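Local atomic coordinates of light Chain (Clostridium botulinum, PDB entry 6BVD), a protein that acts as the zinc endopeptidase of botulinum neurotoxin type HA, probably cleaving the vesicle SNARE protein VAMP (synaptobrevin) in nerve terminals. Residues G171-Y174 against M180-T183; P184-F189 against Y241-K246; P162-N167 against P199-A204; P49-L54 against S59-P64; Q325-K328 against Y334-D337. All blocks are in the same frame, centred on the assembly; numbering follows the deposited sequence.

Contact 1. Residues G171-Y174 against M180-T183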
# COMPACT_ATOMS: atom_id res chain seq x y z
N GLY A 171 -15.80 13.07 23.94
CA GLY A 171 -15.28 14.43 23.81
C GLY A 171 -14.59 14.84 25.11
O GLY A 171 -14.49 14.03 26.04
N ILE A 172 -14.14 16.10 25.20
CA ILE A 172 -13.48 16.58 26.41
C ILE A 172 -14.30 17.65 27.13
O ILE A 172 -14.96 18.48 26.49
CB ILE A 172 -12.07 17.14 26.08
CG1 ILE A 172 -11.21 16.06 25.36
CG2 ILE A 172 -11.38 17.65 27.38
CD1 ILE A 172 -10.97 14.78 26.18
N ILE A 173 -14.28 17.60 28.47
CA ILE A 173 -15.01 18.51 29.33
C ILE A 173 -14.15 19.65 29.90
O ILE A 173 -13.03 19.41 30.34
CB ILE A 173 -15.65 17.71 30.48
CG1 ILE A 173 -16.71 16.76 29.93
CG2 ILE A 173 -16.20 18.64 31.57
CD1 ILE A 173 -17.03 15.61 30.87
N TYR A 174 -14.68 20.87 29.88
CA TYR A 174 -14.03 22.04 30.51
C TYR A 174 -14.69 22.33 31.86
O TYR A 174 -15.92 22.34 31.96
CB TYR A 174 -14.12 23.27 29.57
CG TYR A 174 -13.59 24.58 30.13
CD1 TYR A 174 -12.28 24.69 30.59
CD2 TYR A 174 -14.39 25.72 30.14
CE1 TYR A 174 -11.79 25.89 31.09
CE2 TYR A 174 -13.90 26.94 30.62
CZ TYR A 174 -12.60 27.02 31.11
OH TYR A 174 -12.09 28.21 31.61
N MET A 180 -18.29 23.12 37.72
CA MET A 180 -19.07 23.31 36.51
C MET A 180 -18.53 22.48 35.34
O MET A 180 -17.33 22.24 35.23
CB MET A 180 -19.03 24.79 36.18
CG MET A 180 -20.14 25.33 35.33
SD MET A 180 -19.86 27.10 35.29
CE MET A 180 -19.43 27.25 36.99
N GLU A 181 -19.41 22.07 34.42
CA GLU A 181 -18.95 21.25 33.29
C GLU A 181 -19.51 21.74 31.96
O GLU A 181 -20.72 21.83 31.76
CB GLU A 181 -19.31 19.78 33.51
CG GLU A 181 -18.48 19.13 34.58
CD GLU A 181 -18.66 17.62 34.66
OE1 GLU A 181 -19.22 17.03 33.72
OE2 GLU A 181 -18.24 17.03 35.68
N ALA A 182 -18.59 22.15 31.09
CA ALA A 182 -18.94 22.50 29.73
C ALA A 182 -18.59 21.33 28.82
O ALA A 182 -17.54 20.68 28.99
CB ALA A 182 -18.20 23.75 29.30
N THR A 183 -19.47 21.07 27.86
CA THR A 183 -19.20 20.03 26.86
C THR A 183 -19.27 20.63 25.46
O THR A 183 -20.25 20.46 24.74
CB THR A 183 -20.22 18.86 26.98
OG1 THR A 183 -21.54 19.40 26.87
CG2 THR A 183 -20.08 18.21 28.32
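Tyr174 and Ala182 face each other as the hydrogen-bonded pair of a single antiparallel bridge. It pinches off a short excursion within the long loop between strand 168-171, an outermost strand of the eight-stranded mixed sheet, and strand 193-196. Ala182 N gives the straighter bond, 2.8 Å to Tyr174 O at 178° and in the carbonyl plane; Tyr174 N returns one of 3.0 Å to Ala182 O. Two CA-H...O contacts flank the bridge, Ile173 CA to Ala182 O (3.4 Å) and Glu181 CA to Tyr174 O (3.5 Å), and each carbonyl oxygen thus takes an N-H and a C-H from the facing segment. Outside the pair, Ser175 OG bonds to Met180 O and Arg135 NH1 to Ile173 O. The methyl of Ala182 meets Tyr174 CB and lies at the edge of the phenol ring, which then heads away toward Asn122 and Asn134. Ile173 touches two residues with its two branches. Its CG2, anti to the backbone N, rests against the extended aliphatic part of Glu181, with CG2 and Glu181 CG 3.8 Å apart, and its other branch runs alongside Thr183, where CG1 comes within 4.0 Å of Thr183 CG2.

Contact 2. Residues P184-F189 against Y241-K246. With ACT (acetate ion), chain F.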
# COMPACT_ATOMS: atom_id res chain seq x y z
N PRO A 184 -18.21 21.37 25.06
CA PRO A 184 -18.31 22.12 23.81
C PRO A 184 -18.51 21.24 22.57
O PRO A 184 -19.02 21.77 21.61
CB PRO A 184 -16.96 22.88 23.71
CG PRO A 184 -16.10 22.29 24.85
CD PRO A 184 -17.04 21.75 25.87
N TYR A 185 -18.12 19.97 22.61
CA TYR A 185 -18.33 19.07 21.50
C TYR A 185 -19.82 18.71 21.25
O TYR A 185 -20.12 18.02 20.23
CB TYR A 185 -17.52 17.79 21.71
CG TYR A 185 -17.87 17.06 22.98
CD1 TYR A 185 -18.81 16.02 22.96
CD2 TYR A 185 -17.31 17.43 24.20
CE1 TYR A 185 -19.14 15.35 24.09
CE2 TYR A 185 -17.63 16.75 25.33
CZ TYR A 185 -18.55 15.72 25.29
OH TYR A 185 -18.90 15.06 26.44
N LYS A 186 -20.71 19.13 22.15
CA LYS A 186 -22.19 18.95 22.02
C LYS A 186 -22.89 20.27 21.73
O LYS A 186 -24.09 20.30 21.43
CB LYS A 186 -22.78 18.34 23.29
CG LYS A 186 -22.18 17.00 23.68
CD LYS A 186 -22.73 16.46 25.02
CE LYS A 186 -24.06 15.76 24.87
NZ LYS A 186 -24.47 15.13 26.17
N ASP A 187 -22.13 21.36 21.77
CA ASP A 187 -22.73 22.69 21.68
C ASP A 187 -22.30 23.52 20.45
O ASP A 187 -22.35 24.74 20.53
CB ASP A 187 -22.39 23.50 22.95
CG ASP A 187 -22.97 22.90 24.22
OD1 ASP A 187 -24.01 22.20 24.17
OD2 ASP A 187 -22.36 23.14 25.28
N GLY A 188 -21.89 22.89 19.35
CA GLY A 188 -21.46 23.60 18.15
C GLY A 188 -19.97 23.99 18.07
O GLY A 188 -19.46 24.16 16.99
N PHE A 189 -19.31 24.17 19.22
CA PHE A 189 -17.89 24.53 19.27
C PHE A 189 -16.92 23.42 18.87
O PHE A 189 -15.94 23.63 18.13
CB PHE A 189 -17.53 25.02 20.70
CG PHE A 189 -18.40 26.14 21.18
CD1 PHE A 189 -18.18 27.43 20.74
CD2 PHE A 189 -19.45 25.91 22.10
CE1 PHE A 189 -18.96 28.47 21.20
CE2 PHE A 189 -20.23 26.95 22.56
CZ PHE A 189 -19.99 28.22 22.11
N TYR A 241 -22.31 16.43 18.39
CA TYR A 241 -22.28 15.15 19.09
C TYR A 241 -23.45 15.00 20.07
O TYR A 241 -23.75 15.91 20.84
CB TYR A 241 -20.94 15.00 19.80
CG TYR A 241 -20.57 13.66 20.41
CD1 TYR A 241 -19.72 12.80 19.74
CD2 TYR A 241 -21.02 13.30 21.68
CE1 TYR A 241 -19.33 11.59 20.30
CE2 TYR A 241 -20.64 12.10 22.25
CZ TYR A 241 -19.80 11.26 21.55
OH TYR A 241 -19.43 10.05 22.10
N ILE A 242 -24.13 13.85 20.02
CA ILE A 242 -25.18 13.60 21.02
C ILE A 242 -25.04 12.27 21.77
O ILE A 242 -24.47 11.31 21.26
CB ILE A 242 -26.62 13.68 20.40
CG1 ILE A 242 -26.78 12.74 19.19
CG2 ILE A 242 -26.90 15.08 19.94
CD1 ILE A 242 -28.27 12.64 18.69
N THR A 243 -25.57 12.24 23.00
CA THR A 243 -25.69 11.03 23.78
C THR A 243 -27.17 10.64 24.07
O THR A 243 -27.43 9.50 24.43
CB THR A 243 -24.98 11.19 25.14
OG1 THR A 243 -25.58 12.29 25.82
CG2 THR A 243 -23.46 11.44 24.97
N GLU A 244 -28.11 11.59 23.97
CA GLU A 244 -29.50 11.29 24.35
C GLU A 244 -30.34 11.08 23.09
O GLU A 244 -29.84 10.51 22.14
CB GLU A 244 -30.06 12.39 25.23
CG GLU A 244 -29.13 12.71 26.42
CD GLU A 244 -28.79 11.45 27.23
OE1 GLU A 244 -29.72 10.70 27.57
OE2 GLU A 244 -27.60 11.20 27.52
N TYR A 245 -31.60 11.52 23.06
CA TYR A 245 -32.44 11.23 21.87
C TYR A 245 -32.46 9.71 21.62
O TYR A 245 -32.30 9.24 20.48
CB TYR A 245 -31.90 11.99 20.62
CG TYR A 245 -31.79 13.47 20.86
CD1 TYR A 245 -32.87 14.30 20.67
CD2 TYR A 245 -30.60 14.04 21.34
CE1 TYR A 245 -32.80 15.65 20.92
CE2 TYR A 245 -30.52 15.39 21.58
CZ TYR A 245 -31.61 16.19 21.38
OH TYR A 245 -31.55 17.53 21.63
N LYS A 246 -32.65 8.94 22.68
CA LYS A 246 -32.55 7.47 22.59
C LYS A 246 -33.86 6.85 22.10
O LYS A 246 -34.95 7.32 22.48
CB LYS A 246 -32.16 6.89 23.94
CG LYS A 246 -30.77 7.31 24.44
CD LYS A 246 -30.45 6.64 25.77
CE LYS A 246 -29.02 7.01 26.22
NZ LYS A 246 -28.59 6.28 27.43
C ACT F . -22.51 11.12 17.74
O ACT F . -23.13 12.21 17.78
OXT ACT F . -21.99 10.74 16.66
CH3 ACT F . -22.38 10.28 18.98
O HOH W 1 -25.53 18.12 20.73
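Tyr185 and Lys186 touch Tyr241 and Thr243 through bonds, rings and a shared water. Among the hydrogen bonds, Tyr241 N reaches Tyr185 O over 3.3 Å, long and bent (143°). Lys186 NZ donates to Thr243 OG1 at 3.1 Å; a turn at chi3 (82°) in the lysine chain takes the amine across the threonine nearly at a right angle. The same hydroxyl donates onward to Glu244 OE2, 2.9 Å from Thr243 OG1, making a relay from ammonium to carboxylate. One water gives its protons to both Lys186 O and Tyr241 O. The aromatic contact is an offset edge-to-face pair: the CD1-CE1 edge of Tyr185 is turned to the face of Tyr241, planes at 77°, with Tyr185 CE1 3.7 Å from Tyr241 CD2. Over one face of Tyr241 sits the methyl of an acetate, probably from the crystallisation liquor, whose oxygen accepts from Ile242 N (3.0 Å to ACT O). The acetate also bonds His235 and the zinc ligand His232, which places this contact beside the metal centre. Tyr241 OH bonds to Thr169 O, and strand 193-196 presents Met193 to both tyrosines, while helix 280-301 packs against Ile242 through Leu286.

Contact 3. Residues P162-N167 against P199-A204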
# COMPACT_ATOMS: atom_id res chain seq x y z
N PRO A 162 -10.67 -2.11 29.22
CA PRO A 162 -10.78 -3.50 29.69
C PRO A 162 -11.26 -4.50 28.65
O PRO A 162 -10.65 -5.55 28.53
CB PRO A 162 -11.77 -3.39 30.86
CG PRO A 162 -11.45 -2.04 31.45
CD PRO A 162 -11.19 -1.16 30.22
N ASP A 163 -12.34 -4.17 27.95
CA ASP A 163 -12.91 -5.06 26.93
C ASP A 163 -12.21 -4.83 25.59
O ASP A 163 -12.40 -3.78 24.97
CB ASP A 163 -14.42 -4.84 26.82
CG ASP A 163 -15.13 -5.92 25.96
OD1 ASP A 163 -14.48 -6.54 25.07
OD2 ASP A 163 -16.34 -6.14 26.20
N LEU A 164 -11.40 -5.79 25.16
CA LEU A 164 -10.64 -5.67 23.91
C LEU A 164 -11.50 -5.59 22.67
O LEU A 164 -10.98 -5.26 21.61
CB LEU A 164 -9.67 -6.83 23.74
CG LEU A 164 -8.66 -7.03 24.86
CD1 LEU A 164 -7.78 -8.19 24.52
CD2 LEU A 164 -7.84 -5.77 25.07
N THR A 165 -12.81 -5.87 22.78
CA THR A 165 -13.70 -5.81 21.61
C THR A 165 -14.48 -4.48 21.52
O THR A 165 -15.14 -4.20 20.52
CB THR A 165 -14.72 -6.98 21.62
OG1 THR A 165 -15.63 -6.80 22.70
CG2 THR A 165 -14.02 -8.31 21.83
N THR A 166 -14.36 -3.63 22.54
CA THR A 166 -15.13 -2.39 22.58
C THR A 166 -14.34 -1.20 22.02
O THR A 166 -13.30 -0.84 22.57
CB THR A 166 -15.57 -2.05 24.02
OG1 THR A 166 -16.28 -3.14 24.57
CG2 THR A 166 -16.45 -0.80 24.07
N ASN A 167 -14.82 -0.58 20.95
CA ASN A 167 -14.30 0.70 20.49
C ASN A 167 -15.22 1.80 20.95
O ASN A 167 -16.44 1.59 21.04
CB ASN A 167 -14.18 0.70 18.97
CG ASN A 167 -13.39 -0.46 18.46
OD1 ASN A 167 -12.24 -0.68 18.85
ND2 ASN A 167 -14.01 -1.24 17.58
N PRO A 199 -7.99 -2.67 16.79
CA PRO A 199 -8.13 -3.22 15.42
C PRO A 199 -8.04 -4.74 15.30
O PRO A 199 -8.54 -5.30 14.31
CB PRO A 199 -6.95 -2.57 14.67
CG PRO A 199 -5.93 -2.33 15.73
CD PRO A 199 -6.72 -1.93 16.97
N GLU A 200 -7.40 -5.40 16.26
CA GLU A 200 -7.19 -6.84 16.18
C GLU A 200 -8.32 -7.72 16.74
O GLU A 200 -8.23 -8.93 16.64
CB GLU A 200 -5.91 -7.21 16.91
CG GLU A 200 -4.65 -6.60 16.27
CD GLU A 200 -3.38 -7.14 16.88
OE1 GLU A 200 -3.05 -6.76 18.02
OE2 GLU A 200 -2.73 -7.96 16.22
N TYR A 201 -9.34 -7.12 17.35
CA TYR A 201 -10.47 -7.89 17.92
C TYR A 201 -11.76 -7.41 17.27
O TYR A 201 -12.05 -6.21 17.27
CB TYR A 201 -10.50 -7.78 19.45
CG TYR A 201 -9.31 -8.47 20.10
CD1 TYR A 201 -9.37 -9.81 20.48
CD2 TYR A 201 -8.10 -7.80 20.26
CE1 TYR A 201 -8.27 -10.45 21.04
CE2 TYR A 201 -7.00 -8.43 20.81
CZ TYR A 201 -7.09 -9.75 21.20
OH TYR A 201 -5.98 -10.36 21.75
N ALA A 202 -12.52 -8.33 16.69
CA ALA A 202 -13.61 -7.96 15.81
C ALA A 202 -14.79 -8.89 16.01
O ALA A 202 -14.64 -9.98 16.56
CB ALA A 202 -13.15 -8.02 14.37
N THR A 203 -15.96 -8.47 15.55
CA THR A 203 -17.10 -9.35 15.54
C THR A 203 -17.48 -9.60 14.08
O THR A 203 -16.99 -8.92 13.18
CB THR A 203 -18.30 -8.75 16.31
OG1 THR A 203 -18.63 -7.46 15.79
CG2 THR A 203 -17.98 -8.63 17.80
N ALA A 204 -18.33 -10.59 13.87
CA ALA A 204 -18.87 -10.94 12.56
C ALA A 204 -20.38 -10.67 12.54
O ALA A 204 -21.00 -10.50 13.59
CB ALA A 204 -18.61 -12.42 12.25
O HOH W 2 -12.47 -3.61 16.44
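Leu164 and Thr165 are the two middle residues of a type I turn, Asp163 to Thr166, that abuts Tyr201 at the start of strand 201-208, with Thr165 CA and Tyr201 CA 5.3 Å apart. Leu164 and Tyr201 lie side by side and point the same way. Leucine CD1 sits over the phenol face in a CH-pi contact, nearer the rim than the middle and 4.0 Å from the Tyr201 ring centroid; its closest ring atom is CZ, 3.7 Å from Leu164 CD1. Closer to the backbone, Leu164 O lies 3.4 Å from Tyr201 CB. The turn is braced by an Asx turn: Asp163 OD1 accepts from Thr165 N (2.9 Å) and from Thr165 OG1 (2.6 Å), both arriving on the same face of the carboxylate, and Tyr74 N bonds that oxygen too. The contact joins the connection between strands 155-158 and 168-171 of the mixed sheet to the five-stranded antiparallel sheet. Tyr79 meets the Tyr201 ring edge-to-face, and Tyr377 of strand 373-377 adds another aromatic neighbour. Just past the turn a water couples the segments, accepting from Asn167 ND2 (3.0 Å) and donating to Tyr201 O (2.8 Å). Asn167 OD1 in turn accepts from Ser198 N.

Contact 4. Residues P49-L54 against S59-P64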
# COMPACT_ATOMS: atom_id res chain seq x y z
N PRO A 49 -0.25 4.33 21.65
CA PRO A 49 -0.57 2.90 21.50
C PRO A 49 -0.47 2.13 22.81
O PRO A 49 0.33 1.21 22.96
CB PRO A 49 0.47 2.43 20.49
CG PRO A 49 1.70 3.28 20.84
CD PRO A 49 1.13 4.64 21.23
N GLU A 50 -1.27 2.55 23.78
CA GLU A 50 -1.34 1.95 25.09
C GLU A 50 -2.79 1.72 25.47
O GLU A 50 -3.69 2.39 24.93
CB GLU A 50 -0.66 2.85 26.16
CG GLU A 50 0.80 3.20 25.84
CD GLU A 50 1.47 4.00 26.92
OE1 GLU A 50 1.13 3.78 28.11
OE2 GLU A 50 2.36 4.83 26.59
N ARG A 51 -3.01 0.85 26.47
CA ARG A 51 -4.36 0.65 27.01
C ARG A 51 -4.90 1.92 27.63
O ARG A 51 -4.19 2.67 28.34
CB ARG A 51 -4.39 -0.49 28.06
CG ARG A 51 -3.88 -1.83 27.58
CD ARG A 51 -4.83 -2.53 26.58
NE ARG A 51 -6.10 -2.99 27.18
CZ ARG A 51 -6.25 -4.18 27.78
NH1 ARG A 51 -5.21 -5.01 27.88
NH2 ARG A 51 -7.45 -4.55 28.27
N TYR A 52 -6.18 2.18 27.36
CA TYR A 52 -6.87 3.30 27.97
C TYR A 52 -7.23 2.96 29.41
O TYR A 52 -7.93 1.96 29.66
CB TYR A 52 -8.14 3.66 27.17
CG TYR A 52 -8.81 4.92 27.65
CD1 TYR A 52 -8.52 6.15 27.07
CD2 TYR A 52 -9.74 4.88 28.68
CE1 TYR A 52 -9.15 7.30 27.51
CE2 TYR A 52 -10.35 6.03 29.15
CZ TYR A 52 -10.06 7.23 28.57
OH TYR A 52 -10.70 8.34 29.05
N ARG A 53 -6.76 3.78 30.36
CA ARG A 53 -6.97 3.51 31.79
C ARG A 53 -7.61 4.64 32.58
O ARG A 53 -8.02 4.45 33.73
CB ARG A 53 -5.64 3.16 32.47
CG ARG A 53 -4.93 2.00 31.81
CD ARG A 53 -3.72 1.53 32.60
NE ARG A 53 -3.10 0.40 31.94
CZ ARG A 53 -3.52 -0.86 32.06
NH1 ARG A 53 -4.56 -1.15 32.82
NH2 ARG A 53 -2.89 -1.82 31.40
N LEU A 54 -7.74 5.82 31.98
CA LEU A 54 -8.19 6.96 32.79
C LEU A 54 -9.62 6.82 33.38
O LEU A 54 -10.60 6.60 32.66
CB LEU A 54 -8.12 8.25 31.97
CG LEU A 54 -8.63 9.38 32.85
CD1 LEU A 54 -7.48 10.01 33.64
CD2 LEU A 54 -9.35 10.39 32.03
N SER A 59 -9.45 -3.16 38.46
CA SER A 59 -9.88 -4.54 38.63
C SER A 59 -10.69 -4.97 37.41
O SER A 59 -10.82 -6.14 37.14
CB SER A 59 -10.68 -4.71 39.92
OG SER A 59 -12.04 -4.34 39.72
N LEU A 60 -11.21 -4.00 36.66
CA LEU A 60 -12.05 -4.33 35.51
C LEU A 60 -11.27 -4.90 34.33
O LEU A 60 -11.86 -5.53 33.45
CB LEU A 60 -12.84 -3.10 35.06
CG LEU A 60 -13.84 -2.55 36.09
CD1 LEU A 60 -14.45 -1.22 35.64
CD2 LEU A 60 -14.91 -3.59 36.41
N PHE A 61 -9.95 -4.72 34.32
CA PHE A 61 -9.12 -5.22 33.22
C PHE A 61 -8.99 -6.74 33.28
O PHE A 61 -8.62 -7.37 32.29
CB PHE A 61 -7.74 -4.58 33.21
CG PHE A 61 -7.74 -3.18 32.68
CD1 PHE A 61 -8.06 -2.11 33.52
CD2 PHE A 61 -7.44 -2.92 31.36
CE1 PHE A 61 -8.09 -0.82 33.04
CE2 PHE A 61 -7.46 -1.64 30.88
CZ PHE A 61 -7.78 -0.59 31.71
N ASN A 62 -9.27 -7.30 34.45
CA ASN A 62 -9.15 -8.73 34.65
C ASN A 62 -10.37 -9.33 35.36
O ASN A 62 -10.25 -9.87 36.46
CB ASN A 62 -7.90 -9.03 35.46
CG ASN A 62 -7.49 -10.47 35.38
OD1 ASN A 62 -7.81 -11.16 34.40
ND2 ASN A 62 -6.84 -10.95 36.42
N PRO A 63 -11.55 -9.30 34.70
CA PRO A 63 -12.78 -9.76 35.36
C PRO A 63 -12.78 -11.25 35.70
O PRO A 63 -12.22 -12.05 34.95
CB PRO A 63 -13.88 -9.47 34.33
CG PRO A 63 -13.19 -9.35 33.02
CD PRO A 63 -11.73 -9.07 33.25
N PRO A 64 -13.44 -11.62 36.81
CA PRO A 64 -13.55 -13.00 37.30
C PRO A 64 -14.40 -13.87 36.37
O PRO A 64 -15.07 -13.33 35.48
CB PRO A 64 -14.23 -12.85 38.66
CG PRO A 64 -15.00 -11.57 38.55
CD PRO A 64 -14.13 -10.68 37.72
O HOH W 3 -8.58 -6.79 29.54
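Phe61 carries its ring from the short 3-10 segment into a notch formed by Arg51, Tyr52 and Arg53. At CB the side chain starts toward residues 49-54, and with CG anti to the carbonyl carbon (chi1 -76°) the ring is carried in between the two arginines. From CG outward the ring lies under Arg53 NH1, which stands 3.3 Å above its centre. This is a cation-pi contact, Arg53 CZ lying 4.4 Å from the Phe61 centroid with the guanidinium turned 40° from the ring; the extended arginine chain also sets its CG 3.9 Å from Phe61 CZ. Along one edge, CD2 lies over the face of the Arg51 guanidinium, 3.5 Å from NH2, the two planes 61° apart. At the tip, CZ meets Tyr52 O edge-on at 3.3 Å. A water in the Arg51 guanidinium plane takes a bond from NH2 (2.8 Å) and donates to Phe61 O (2.8 Å). Arg51 is otherwise engaged by backbone oxygens: NE by Pro160, NH2 by Gly161, NH1 by Asp76 and Tyr79, which would hold its cation firmly at the ring edge. The whole loop links strand 45-48 to helix 65-70; Tyr52 packs on strand 193-196, and Pro49 and Glu50 touch helix 83-100.

Contact 5. Residues Q325-K328 against Y334-D337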
# COMPACT_ATOMS: atom_id res chain seq x y z
N GLN A 325 -19.40 27.67 7.47
CA GLN A 325 -20.02 28.16 6.25
C GLN A 325 -20.86 29.40 6.47
O GLN A 325 -21.98 29.53 5.94
CB GLN A 325 -20.88 27.07 5.63
CG GLN A 325 -20.05 25.93 5.11
CD GLN A 325 -19.34 26.28 3.81
OE1 GLN A 325 -19.99 26.36 2.76
NE2 GLN A 325 -18.01 26.46 3.86
N PHE A 326 -20.31 30.30 7.26
CA PHE A 326 -20.96 31.55 7.54
C PHE A 326 -20.94 32.47 6.34
O PHE A 326 -19.98 32.48 5.56
CB PHE A 326 -20.24 32.27 8.70
CG PHE A 326 -20.44 31.64 10.06
CD1 PHE A 326 -21.61 30.95 10.37
CD2 PHE A 326 -19.44 31.76 11.04
CE1 PHE A 326 -21.77 30.38 11.65
CE2 PHE A 326 -19.59 31.22 12.32
CZ PHE A 326 -20.75 30.51 12.64
N ALA A 327 -21.98 33.31 6.24
CA ALA A 327 -21.97 34.48 5.37
C ALA A 327 -21.16 35.63 6.01
O ALA A 327 -21.15 35.74 7.22
CB ALA A 327 -23.38 34.95 5.11
N LYS A 328 -20.49 36.44 5.19
CA LYS A 328 -19.76 37.63 5.66
C LYS A 328 -20.15 38.84 4.84
O LYS A 328 -19.94 38.83 3.63
CB LYS A 328 -18.26 37.40 5.58
CG LYS A 328 -17.41 38.48 6.25
CD LYS A 328 -15.94 38.20 5.99
CE LYS A 328 -15.02 39.12 6.81
NZ LYS A 328 -13.58 38.83 6.50
N TYR A 334 -20.41 38.55 10.35
CA TYR A 334 -20.71 37.14 10.11
C TYR A 334 -22.17 36.81 10.46
O TYR A 334 -22.72 37.33 11.43
CB TYR A 334 -19.76 36.22 10.91
CG TYR A 334 -18.29 36.41 10.57
CD1 TYR A 334 -17.76 35.90 9.39
CD2 TYR A 334 -17.43 37.07 11.44
CE1 TYR A 334 -16.41 36.08 9.06
CE2 TYR A 334 -16.07 37.25 11.13
CZ TYR A 334 -15.57 36.75 9.94
OH TYR A 334 -14.23 36.94 9.62
N SER A 335 -22.79 35.93 9.68
CA SER A 335 -24.12 35.46 10.06
C SER A 335 -24.38 34.09 9.45
O SER A 335 -23.62 33.65 8.60
CB SER A 335 -25.19 36.44 9.61
OG SER A 335 -25.27 36.48 8.19
N VAL A 336 -25.47 33.43 9.84
CA VAL A 336 -25.81 32.16 9.21
C VAL A 336 -26.65 32.39 7.95
O VAL A 336 -27.65 33.12 7.98
CB VAL A 336 -26.53 31.21 10.19
CG1 VAL A 336 -27.13 29.99 9.46
CG2 VAL A 336 -25.57 30.77 11.29
N ASP A 337 -26.18 31.84 6.83
CA ASP A 337 -26.96 31.73 5.59
C ASP A 337 -27.69 30.38 5.58
O ASP A 337 -27.03 29.34 5.67
CB ASP A 337 -26.03 31.87 4.38
CG ASP A 337 -26.74 31.59 3.06
OD1 ASP A 337 -27.13 30.44 2.80
OD2 ASP A 337 -26.88 32.53 2.26
O HOH W 4 -24.29 29.33 7.11
O HOH W 5 -23.40 38.27 7.31
O HOH W 6 -13.04 35.90 7.48
O HOH W 7 -13.39 39.67 9.73
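Lys328 lays its fully extended chain alongside the Tyr334 ring, both side chains pointing the same way. With CG anti to the backbone N (chi1 -171°), its methylenes run beside the ring, CG and CD passing Tyr334 CE1, until Lys328 CE reaches 3.6 Å from Tyr334 OH. Two waters join the polar ends. One accepts from both Lys328 NZ and Tyr334 OH, lying 2.7 Å from that hydroxyl; the other donates to OH and takes a weak bond from NZ. Helix 313-323 borders this pair, Glu321 touching both. At the open end of the hairpin, away from its turn, Phe326 CE1 packs on Val336 CG2 at 3.8 Å, with helix 280-301 adjoining both residues. On the face of Ala327 and Ser335 the alanine methyl stands 3.9 Å from Ser335 OG. Asp337 CB also approaches that methyl, 4.1 Å from Ala327 CB. Ala327 and Ser335 exchange the backbone bonds, Ala327 N to Ser335 O at 2.9 Å and Ser335 N to Ala327 O at 3.0 Å, while Lys328 and Tyr334 form the adjoining non-hydrogen-bonded pair. Gln325 leaves helix 313-323 in a Schellman motif and Asp337 N-caps helix 338-348, its OD1 bonding Lys340 N. The arrangement is a two-stranded antiparallel beta hairpin joining two helices.

How the contacts relate
Contacts 1 and 2 are consecutive along the chain and touch: Ile172 O lies 3.4 Å from Tyr185 CE2, their centres 11 Å apart. Contact 2 lies closest to the active site, the Tyr241 side chain being about 8 Å from the zinc ion held by His228, His232 and Glu266. Contacts 3 and 4 form a second pair, centres 13 Å apart, where Pro162 CB meets Leu60 O at 3.4 Å and Leu164 packs on Arg51. Thr165 of contact 3 is about 14 Å from the zinc, and Asn167 touches helix 222-237. Contact 1 is nested in the loop that contact 3 closes. Contact 5 touches none of the others; contact 2 comes closest, nearest atoms about 8 Å away.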